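Local coordinates for putative extracellular solute-binding protein (Bordetella bronchiseptica, PDB 4P56) that binds both enantiomers of mandelate as a periplasmic solute-binding protein and probably delivers its ligand to a TRAP transporter for uptake, at residues 197-202 with 217-222; 209-214 with 279-284; 312-317 with 321-326. All coordinates share one frame; numbering follows the deposited sequence.

Contacts 1 and 2 belong to one neighbourhood, their centres about 15 Å apart, and they are built from alternating pieces of chain: helix 195-200, strand 206-210 with helix 211-216, the loop 217-222, then helix 263-285. They touch directly. Leu219 N probably hydrogen-bonds to Leu214 O, and Leu219 CD1 lies 3.8 Å from Phe209 CE2. Both reach the mandelate pocket: contact 2 supplies Phe209 and Ser213, contact 1 supplies Phe217. Contact 3, between 312-317 and 321-326, lies on the opposite side of the chain's centre. Its centre is about 38 Å from that of contact 1 and about 33 Å from that of contact 2, and it touches neither.

Contact 1: residues 197-202 with 217-222; sequences ELLSTG and FKLDSI
Ile222 lays its delta methyl against the last turn of helix 195-200, with Ile222 CD1 3.7 Å from Ser200 CA. The same methyl also meets Ser200 CB, at 3.8 Å, so it is the backbone and root of the serine that are touched. The serine hydroxyl turns back to the carbonyl of Tyr196 within its own helix, which accounts for its polar end. With CG1 of Ile222 anti to the carbonyl carbon (chi1 -65°), the ethyl branch is carried to Ser200 while the other branch goes to the neighbouring residue, Ile222 CG2 approaching Leu199 CB at 4.3 Å. The isoleucine thus straddles two successive residues of the helix.

Leu199 makes the deeper half of the contact. Its CD1 meets both methyls at the end of Leu219, 3.8 Å to Leu219 CD1 and slightly farther to CD2, and the two leucine side chains cross at about a right angle. Both are buried, and both also rest on Val207 of strand 206-210, so the pair lies between helix, loop and sheet.

A helix ends at each segment: 195-200 runs out within the first, and 211-216 just before the second. Gly202, with positive phi, forms a Schellman motif that sends Gly202 N back to Leu199 O at 3.1 Å. Lys218, also at positive phi, occupies the C' position of a second Schellman motif, in which Lys218 N returns to Val215 O. That turn sets the course of the loop from Leu219 to Ile222, which leads on to strand 225-228.

Phe217, just ahead of this turn, touches the bound (R)-mandelate and meets the ring of Phe209. The arrangement is helix-and-loop packing against the mixed sheet of a family 7 solute-binding protein, set just behind the aromatic wall of the mandelate pocket.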
loop_
_atom_site.group_PDB
_atom_site.type_symbol
_atom_site.label_atom_id
_atom_site.label_comp_id
_atom_site.label_asym_id
_atom_site.label_seq_id
_atom_site.Cartn_x
_atom_site.Cartn_y
_atom_site.Cartn_z
ATOM N N GLU A 197 13.231 7.131 -12.529
ATOM C CA GLU A 197 14.443 7.942 -12.581
ATOM C C GLU A 197 15.620 7.272 -11.841
ATOM O O GLU A 197 16.762 7.238 -12.322
ATOM C CB GLU A 197 14.176 9.336 -11.994
ATOM C CG GLU A 197 15.407 10.196 -11.867
ATOM C CD GLU A 197 15.895 10.699 -13.204
ATOM O OE1 GLU A 197 15.307 10.309 -14.232
ATOM O OE2 GLU A 197 16.864 11.484 -13.233
ATOM N N LEU A 198 15.355 6.759 -10.652
ATOM C CA LEU A 198 16.419 6.202 -9.827
ATOM C C LEU A 198 16.994 4.930 -10.443
ATOM O O LEU A 198 18.177 4.632 -10.289
ATOM C CB LEU A 198 15.897 5.887 -8.428
ATOM C CG LEU A 198 15.637 7.090 -7.524
ATOM C CD1 LEU A 198 14.810 6.644 -6.339
ATOM C CD2 LEU A 198 16.943 7.732 -7.065
ATOM N N LEU A 199 16.141 4.154 -11.102
ATOM C CA LEU A 199 16.583 2.907 -11.710
ATOM C C LEU A 199 17.219 3.145 -13.065
ATOM O O LEU A 199 18.266 2.561 -13.383
ATOM C CB LEU A 199 15.404 1.933 -11.868
ATOM C CG LEU A 199 14.978 1.282 -10.548
ATOM C CD1 LEU A 199 13.622 0.639 -10.702
ATOM C CD2 LEU A 199 16.006 0.270 -10.064
ATOM N N SER A 200 16.576 3.979 -13.881
ATOM C CA SER A 200 17.096 4.244 -15.228
ATOM C C SER A 200 18.496 4.851 -15.181
ATOM O O SER A 200 19.318 4.566 -16.058
ATOM C CB SER A 200 16.162 5.148 -16.019
ATOM O OG SER A 200 16.068 6.440 -15.440
ATOM N N THR A 201 18.769 5.673 -14.161
ATOM C CA THR A 201 20.059 6.367 -14.053
ATOM C C THR A 201 21.117 5.534 -13.344
ATOM O O THR A 201 22.312 5.893 -13.348
ATOM C CB THR A 201 19.940 7.709 -13.310
ATOM O OG1 THR A 201 19.470 7.483 -11.971
ATOM C CG2 THR A 201 18.989 8.649 -14.039
ATOM N N GLY A 202 20.691 4.415 -12.765
ATOM C CA GLY A 202 21.579 3.531 -12.042
ATOM C C GLY A 202 21.917 3.946 -10.618
ATOM O O GLY A 202 22.865 3.417 -10.057
ATOM N N PHE A 217 4.940 1.549 -13.876
ATOM C CA PHE A 217 6.016 2.527 -13.746
ATOM C C PHE A 217 7.076 2.386 -14.865
ATOM O O PHE A 217 8.109 3.063 -14.861
ATOM C CB PHE A 217 6.618 2.436 -12.349
ATOM C CG PHE A 217 5.714 2.995 -11.274
ATOM C CD1 PHE A 217 5.743 4.347 -10.956
ATOM C CD2 PHE A 217 4.826 2.184 -10.610
ATOM C CE1 PHE A 217 4.910 4.864 -9.967
ATOM C CE2 PHE A 217 3.973 2.698 -9.625
ATOM C CZ PHE A 217 4.021 4.035 -9.309
ATOM N N LYS A 218 6.785 1.511 -15.825
ATOM C CA LYS A 218 7.583 1.349 -17.036
ATOM C C LYS A 218 8.997 0.904 -16.733
ATOM O O LYS A 218 9.961 1.406 -17.321
ATOM C CB LYS A 218 7.611 2.650 -17.850
ATOM C CG LYS A 218 6.243 3.092 -18.351
ATOM C CD LYS A 218 6.311 4.507 -18.914
ATOM C CE LYS A 218 5.043 5.307 -18.628
ATOM N NZ LYS A 218 3.932 5.010 -19.583
ATOM N N LEU A 219 9.127 -0.054 -15.825
ATOM C CA LEU A 219 10.434 -0.533 -15.400
ATOM C C LEU A 219 10.870 -1.817 -16.101
ATOM O O LEU A 219 11.972 -2.304 -15.866
ATOM C CB LEU A 219 10.410 -0.799 -13.894
ATOM C CG LEU A 219 9.933 0.349 -13.004
ATOM C CD1 LEU A 219 9.958 -0.048 -11.538
ATOM C CD2 LEU A 219 10.788 1.558 -13.217
ATOM N N ASP A 220 10.036 -2.369 -16.977
ATOM C CA ASP A 220 10.301 -3.716 -17.465
ATOM C C ASP A 220 11.330 -3.789 -18.598
ATOM O O ASP A 220 11.626 -4.874 -19.096
ATOM C CB ASP A 220 9.004 -4.428 -17.862
ATOM C CG ASP A 220 8.121 -3.605 -18.769
ATOM O OD1 ASP A 220 7.982 -2.371 -18.559
ATOM O OD2 ASP A 220 7.546 -4.213 -19.691
ATOM N N SER A 221 11.876 -2.647 -18.997
ATOM C CA SER A 221 12.994 -2.640 -19.935
ATOM C C SER A 221 14.316 -2.384 -19.223
ATOM O O SER A 221 15.365 -2.359 -19.855
ATOM C CB SER A 221 12.775 -1.618 -21.043
ATOM O OG SER A 221 11.782 -2.075 -21.947
ATOM N N ILE A 222 14.251 -2.215 -17.906
ATOM C CA ILE A 222 15.426 -2.024 -17.058
ATOM C C ILE A 222 15.635 -3.221 -16.118
ATOM O O ILE A 222 16.736 -3.760 -15.986
ATOM C CB ILE A 222 15.243 -0.796 -16.159
ATOM C CG1 ILE A 222 15.166 0.492 -16.995
ATOM C CG2 ILE A 222 16.368 -0.719 -15.156
ATOM C CD1 ILE A 222 14.656 1.689 -16.187
#

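Contact 2: residues 209-214 with 279-284; sequences FPAESL and AAARKV. With RMN ((R)-mandelic acid), chain D.
Helix 211-216 and helix 263-285 come closest at Glu212 and Ala281, whose CA atoms are only 5.3 Å apart. The second helix is kinked here: Lys283 N and Val284 N lack bonds to the turn before and make weak ones to Ala280 O and Ala281 O instead. Small residues permit the approach. Ala281 CB presses on the backbone of the facing helix, 3.6 Å from Ala211 O, and the two alanine methyls also meet. One turn on, Leu214 CD2 touches Val284 CG1 at 3.7 Å; in the leucine, CG anti to the backbone N (chi1 176°) sends the branch across to the valine.

Toward the ligand the character changes. Ser213 OG lies 3.5 Å from C5 of the mandelate ring, while Ser213 CB sits over one face of Phe209, offset toward the rim. Phe209 CE1 in turn approaches the ligand carboxylate oxygen O11 at 3.6 Å. Arg170, which makes a cation-pi contact with Phe209, also hydrogen-bonds the mandelate.

Ser213 OG donates to Glu212 OE1 at 2.7 Å, arriving 49° out of the carboxylate plane. The same oxygen is bonded to His39 NE2, and OE2 to Ser216 OG, while Asp278 OD1 of the other helix takes the backbone N of Glu212. Glu212 therefore acts as a second-shell residue: its buried carboxylate, gripped at both oxygens, is placed to fix the hydroxyl of Ser213 and probably to orient His39, two residues of the pocket, while apolar contacts and the Asp278 bond join the two helices behind them.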
loop_
_atom_site.group_PDB
_atom_site.type_symbol
_atom_site.label_atom_id
_atom_site.label_comp_id
_atom_site.label_asym_id
_atom_site.label_seq_id
_atom_site.Cartn_x
_atom_site.Cartn_y
_atom_site.Cartn_z
ATOM N N PHE A 209 8.563 -3.564 -5.085
ATOM C CA PHE A 209 7.252 -3.186 -5.621
ATOM C C PHE A 209 6.387 -4.445 -5.718
ATOM O O PHE A 209 6.923 -5.562 -5.757
ATOM C CB PHE A 209 7.415 -2.668 -7.045
ATOM C CG PHE A 209 7.354 -1.165 -7.195
ATOM C CD1 PHE A 209 6.704 -0.361 -6.279
ATOM C CD2 PHE A 209 7.900 -0.580 -8.312
ATOM C CE1 PHE A 209 6.630 1.009 -6.467
ATOM C CE2 PHE A 209 7.836 0.805 -8.501
ATOM C CZ PHE A 209 7.194 1.587 -7.572
ATOM N N PRO A 210 5.055 -4.274 -5.784
ATOM C CA PRO A 210 4.207 -5.393 -6.183
ATOM C C PRO A 210 4.317 -5.591 -7.696
ATOM O O PRO A 210 4.918 -4.764 -8.380
ATOM C CB PRO A 210 2.810 -4.926 -5.804
ATOM C CG PRO A 210 2.864 -3.444 -6.053
ATOM C CD PRO A 210 4.280 -3.022 -5.676
ATOM N N ALA A 211 3.797 -6.696 -8.201
ATOM C CA ALA A 211 3.976 -7.038 -9.600
ATOM C C ALA A 211 3.538 -5.935 -10.577
ATOM O O ALA A 211 4.216 -5.668 -11.539
ATOM C CB ALA A 211 3.245 -8.300 -9.902
ATOM N N GLU A 212 2.381 -5.326 -10.339
ATOM C CA GLU A 212 1.787 -4.413 -11.314
ATOM C C GLU A 212 2.702 -3.226 -11.611
ATOM O O GLU A 212 2.728 -2.700 -12.727
ATOM C CB GLU A 212 0.401 -3.920 -10.838
ATOM C CG GLU A 212 0.411 -2.908 -9.669
ATOM C CD GLU A 212 0.745 -1.466 -10.139
ATOM O OE1 GLU A 212 1.314 -0.699 -9.340
ATOM O OE2 GLU A 212 0.481 -1.144 -11.308
ATOM N N SER A 213 3.470 -2.843 -10.600
ATOM C CA SER A 213 4.277 -1.653 -10.637
ATOM C C SER A 213 5.426 -1.794 -11.624
ATOM O O SER A 213 5.825 -0.808 -12.228
ATOM C CB SER A 213 4.828 -1.372 -9.236
ATOM O OG SER A 213 3.764 -1.295 -8.289
ATOM N N LEU A 214 5.920 -3.014 -11.808
ATOM C CA LEU A 214 6.920 -3.278 -12.840
ATOM C C LEU A 214 6.471 -2.681 -14.172
ATOM O O LEU A 214 7.274 -2.146 -14.947
ATOM C CB LEU A 214 7.124 -4.794 -12.986
ATOM C CG LEU A 214 8.058 -5.254 -14.096
ATOM C CD1 LEU A 214 9.495 -5.005 -13.693
ATOM C CD2 LEU A 214 7.840 -6.736 -14.423
ATOM N N ALA A 279 -2.166 -9.515 -11.794
ATOM C CA ALA A 279 -2.320 -10.719 -12.593
ATOM C C ALA A 279 -1.963 -10.417 -14.049
ATOM O O ALA A 279 -1.298 -11.217 -14.721
ATOM C CB ALA A 279 -3.744 -11.236 -12.476
ATOM N N ALA A 280 -2.375 -9.255 -14.537
ATOM C CA ALA A 280 -2.017 -8.831 -15.905
ATOM C C ALA A 280 -0.499 -8.745 -16.096
ATOM O O ALA A 280 0.039 -9.073 -17.168
ATOM C CB ALA A 280 -2.666 -7.471 -16.219
ATOM N N ALA A 281 0.190 -8.306 -15.053
ATOM C CA ALA A 281 1.639 -8.090 -15.119
ATOM C C ALA A 281 2.438 -9.378 -15.211
ATOM O O ALA A 281 3.615 -9.348 -15.549
ATOM C CB ALA A 281 2.104 -7.299 -13.910
ATOM N N ARG A 282 1.819 -10.501 -14.874
ATOM C CA ARG A 282 2.500 -11.768 -14.969
ATOM C C ARG A 282 2.889 -12.101 -16.412
ATOM O O ARG A 282 3.844 -12.818 -16.630
ATOM C CB ARG A 282 1.665 -12.884 -14.363
ATOM C CG ARG A 282 1.450 -12.714 -12.863
ATOM C CD ARG A 282 1.332 -14.063 -12.164
ATOM N NE ARG A 282 2.605 -14.790 -12.134
ATOM C CZ ARG A 282 3.588 -14.558 -11.260
ATOM N NH1 ARG A 282 3.475 -13.598 -10.361
ATOM N NH2 ARG A 282 4.705 -15.283 -11.302
ATOM N N LYS A 283 2.193 -11.572 -17.404
ATOM C CA LYS A 283 2.627 -11.874 -18.772
ATOM C C LYS A 283 4.054 -11.356 -18.954
ATOM O O LYS A 283 4.866 -11.975 -19.639
ATOM C CB LYS A 283 1.712 -11.269 -19.828
ATOM C CG LYS A 283 2.120 -11.665 -21.258
ATOM C CD LYS A 283 2.304 -13.186 -21.409
ATOM C CE LYS A 283 2.291 -13.653 -22.884
ATOM N NZ LYS A 283 3.456 -13.171 -23.684
ATOM N N VAL A 284 4.366 -10.218 -18.339
ATOM C CA VAL A 284 5.724 -9.705 -18.394
ATOM C C VAL A 284 6.656 -10.478 -17.456
ATOM O O VAL A 284 7.766 -10.840 -17.850
ATOM C CB VAL A 284 5.787 -8.203 -18.013
ATOM C CG1 VAL A 284 7.238 -7.731 -17.926
ATOM C CG2 VAL A 284 5.032 -7.378 -19.020
HETATM C C1 RMN D . 3.425 2.096 -3.736
HETATM C C2 RMN D . 2.674 3.183 -4.158
HETATM C C3 RMN D . 2.009 3.152 -5.371
HETATM C C4 RMN D . 2.118 2.048 -6.199
HETATM C C5 RMN D . 2.880 0.959 -5.786
HETATM C C6 RMN D . 3.523 0.991 -4.559
HETATM C C7 RMN D . 4.161 2.141 -2.425
HETATM C C10 RMN D . 5.624 2.319 -2.702
HETATM O O8 RMN D . 4.058 0.970 -1.710
HETATM O O11 RMN D . 6.407 1.323 -2.873
HETATM O O12 RMN D . 6.084 3.494 -2.830
#

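Contact 3: residues 312-317 with 321-326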
loop_
_atom_site.group_PDB
_atom_site.type_symbol
_atom_site.label_atom_id
_atom_site.label_comp_id
_atom_site.label_asym_id
_atom_site.label_seq_id
_atom_site.Cartn_x
_atom_site.Cartn_y
_atom_site.Cartn_z
ATOM N N GLN A 312 7.108 -8.109 17.520
ATOM C CA GLN A 312 7.218 -7.565 18.876
ATOM C C GLN A 312 7.351 -6.036 18.853
ATOM O O GLN A 312 6.762 -5.355 19.693
ATOM C CB GLN A 312 8.368 -8.232 19.672
ATOM C CG GLN A 312 8.470 -7.789 21.141
ATOM C CD GLN A 312 7.229 -8.163 21.917
ATOM O OE1 GLN A 312 6.788 -9.306 21.869
ATOM N NE2 GLN A 312 6.635 -7.198 22.599
ATOM N N ALA A 313 8.094 -5.493 17.889
ATOM C CA ALA A 313 8.131 -4.057 17.700
ATOM C C ALA A 313 6.716 -3.508 17.555
ATOM O O ALA A 313 6.374 -2.493 18.151
ATOM C CB ALA A 313 8.968 -3.680 16.463
ATOM N N TRP A 314 5.890 -4.157 16.738
ATOM C CA TRP A 314 4.535 -3.690 16.553
ATOM C C TRP A 314 3.709 -3.856 17.841
ATOM O O TRP A 314 2.984 -2.949 18.237
ATOM C CB TRP A 314 3.853 -4.413 15.376
ATOM C CG TRP A 314 2.515 -3.929 15.182
ATOM C CD1 TRP A 314 2.131 -2.827 14.438
ATOM C CD2 TRP A 314 1.314 -4.471 15.742
ATOM N NE1 TRP A 314 0.787 -2.655 14.557
ATOM C CE2 TRP A 314 0.259 -3.653 15.334
ATOM C CE3 TRP A 314 1.031 -5.575 16.546
ATOM C CZ2 TRP A 314 -1.062 -3.898 15.699
ATOM C CZ3 TRP A 314 -0.270 -5.816 16.910
ATOM C CH2 TRP A 314 -1.304 -4.979 16.487
ATOM N N LEU A 315 3.807 -5.013 18.488
ATOM C CA LEU A 315 3.137 -5.182 19.777
ATOM C C LEU A 315 3.507 -4.059 20.750
ATOM O O LEU A 315 2.639 -3.501 21.446
ATOM C CB LEU A 315 3.473 -6.557 20.364
ATOM C CG LEU A 315 2.781 -7.703 19.619
ATOM C CD1 LEU A 315 3.374 -9.044 20.075
ATOM C CD2 LEU A 315 1.262 -7.720 19.836
ATOM N N ASP A 316 4.789 -3.706 20.802
ATOM C CA ASP A 316 5.222 -2.676 21.761
ATOM C C ASP A 316 4.573 -1.328 21.436
ATOM O O ASP A 316 4.205 -0.575 22.345
ATOM C CB ASP A 316 6.742 -2.501 21.751
ATOM C CG ASP A 316 7.492 -3.686 22.364
ATOM O OD1 ASP A 316 6.896 -4.515 23.097
ATOM O OD2 ASP A 316 8.714 -3.776 22.091
ATOM N N ALA A 317 4.437 -1.031 20.144
ATOM C CA ALA A 317 3.817 0.226 19.671
ATOM C C ALA A 317 2.324 0.206 19.961
ATOM O O ALA A 317 1.730 1.229 20.349
ATOM C CB ALA A 317 4.084 0.434 18.158
ATOM N N LYS A 321 0.173 2.755 22.304
ATOM C CA LYS A 321 -0.962 3.500 21.822
ATOM C C LYS A 321 -2.250 3.119 22.530
ATOM O O LYS A 321 -3.326 3.624 22.173
ATOM C CB LYS A 321 -1.160 3.303 20.313
ATOM C CG LYS A 321 -0.101 3.970 19.464
ATOM C CD LYS A 321 -0.180 5.496 19.541
ATOM C CE LYS A 321 0.732 6.137 18.482
ATOM N NZ LYS A 321 0.725 7.620 18.465
ATOM N N GLY A 322 -2.178 2.215 23.496
ATOM C CA GLY A 322 -3.353 1.915 24.287
ATOM C C GLY A 322 -4.327 0.963 23.611
ATOM O O GLY A 322 -5.483 0.880 23.993
ATOM N N ILE A 323 -3.869 0.221 22.622
ATOM C CA ILE A 323 -4.776 -0.730 21.964
ATOM C C ILE A 323 -4.452 -2.161 22.342
ATOM O O ILE A 323 -3.372 -2.438 22.899
ATOM C CB ILE A 323 -4.751 -0.581 20.448
ATOM C CG1 ILE A 323 -3.441 -1.086 19.897
ATOM C CG2 ILE A 323 -5.046 0.851 20.003
ATOM C CD1 ILE A 323 -3.631 -2.418 19.295
ATOM N N ASP A 324 -5.396 -3.065 22.056
ATOM C CA ASP A 324 -5.212 -4.502 22.281
ATOM C C ASP A 324 -4.433 -5.178 21.133
ATOM O O ASP A 324 -5.003 -5.687 20.168
ATOM C CB ASP A 324 -6.555 -5.207 22.474
ATOM C CG ASP A 324 -6.394 -6.631 23.027
ATOM O OD1 ASP A 324 -5.283 -7.208 22.940
ATOM O OD2 ASP A 324 -7.393 -7.177 23.520
ATOM N N GLY A 325 -3.124 -5.167 21.277
ATOM C CA GLY A 325 -2.214 -5.613 20.238
ATOM C C GLY A 325 -2.469 -7.066 19.888
ATOM O O GLY A 325 -2.683 -7.375 18.723
ATOM N N PRO A 326 -2.416 -7.960 20.892
ATOM C CA PRO A 326 -2.590 -9.389 20.628
ATOM C C PRO A 326 -3.933 -9.696 20.002
ATOM O O PRO A 326 -3.965 -10.547 19.124
ATOM C CB PRO A 326 -2.422 -10.029 22.024
ATOM C CG PRO A 326 -1.397 -9.137 22.668
ATOM C CD PRO A 326 -1.777 -7.726 22.202
#
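Trp314 and Leu315 press their side chains on Gly325, at the start of helix 325-340, and here the contact is close. The indole comes edge-on to the glycine carbonyl: Gly325 O lies in the ring plane, 3.4 Å from Trp314 CZ3, with CH2 a little farther off. A chi1 of -179°, which sets CG trans to the tryptophan's own N, carries the indole across to that helix, while NE1 on its other edge bonds to Leu101 O. Alongside, Leu315 CD2 rests on the peptide that follows, 3.8 Å from Gly325 C and 3.9 Å from the ring atom Pro326 CD. The glycine, having no side chain, lets both residues settle against bare backbone.

Two helices, 310-320 and 325-340, are joined here by a short turn. Gly322, at positive phi, closes the first with a Schellman motif; Asp324 then N-caps the second, its OD1 accepting from Ala327 N.

Away from Gly325 the fit slackens. Ile323 CD1 only just meets Trp314 CH2, at 4.5 Å. The exposed Lys321 is tied in mainly through its backbone, Lys321 N giving a 2.9 Å hydrogen bond to Ala317 O with an N-H...O angle of 142°. Its CG brushes the same carbonyl before the chain, bent at chi2, leads off to touch Leu101 and Ala132. On the exposed flank of the first helix, Gln312 NE2 donates to Asp316 OD1 at 2.7 Å.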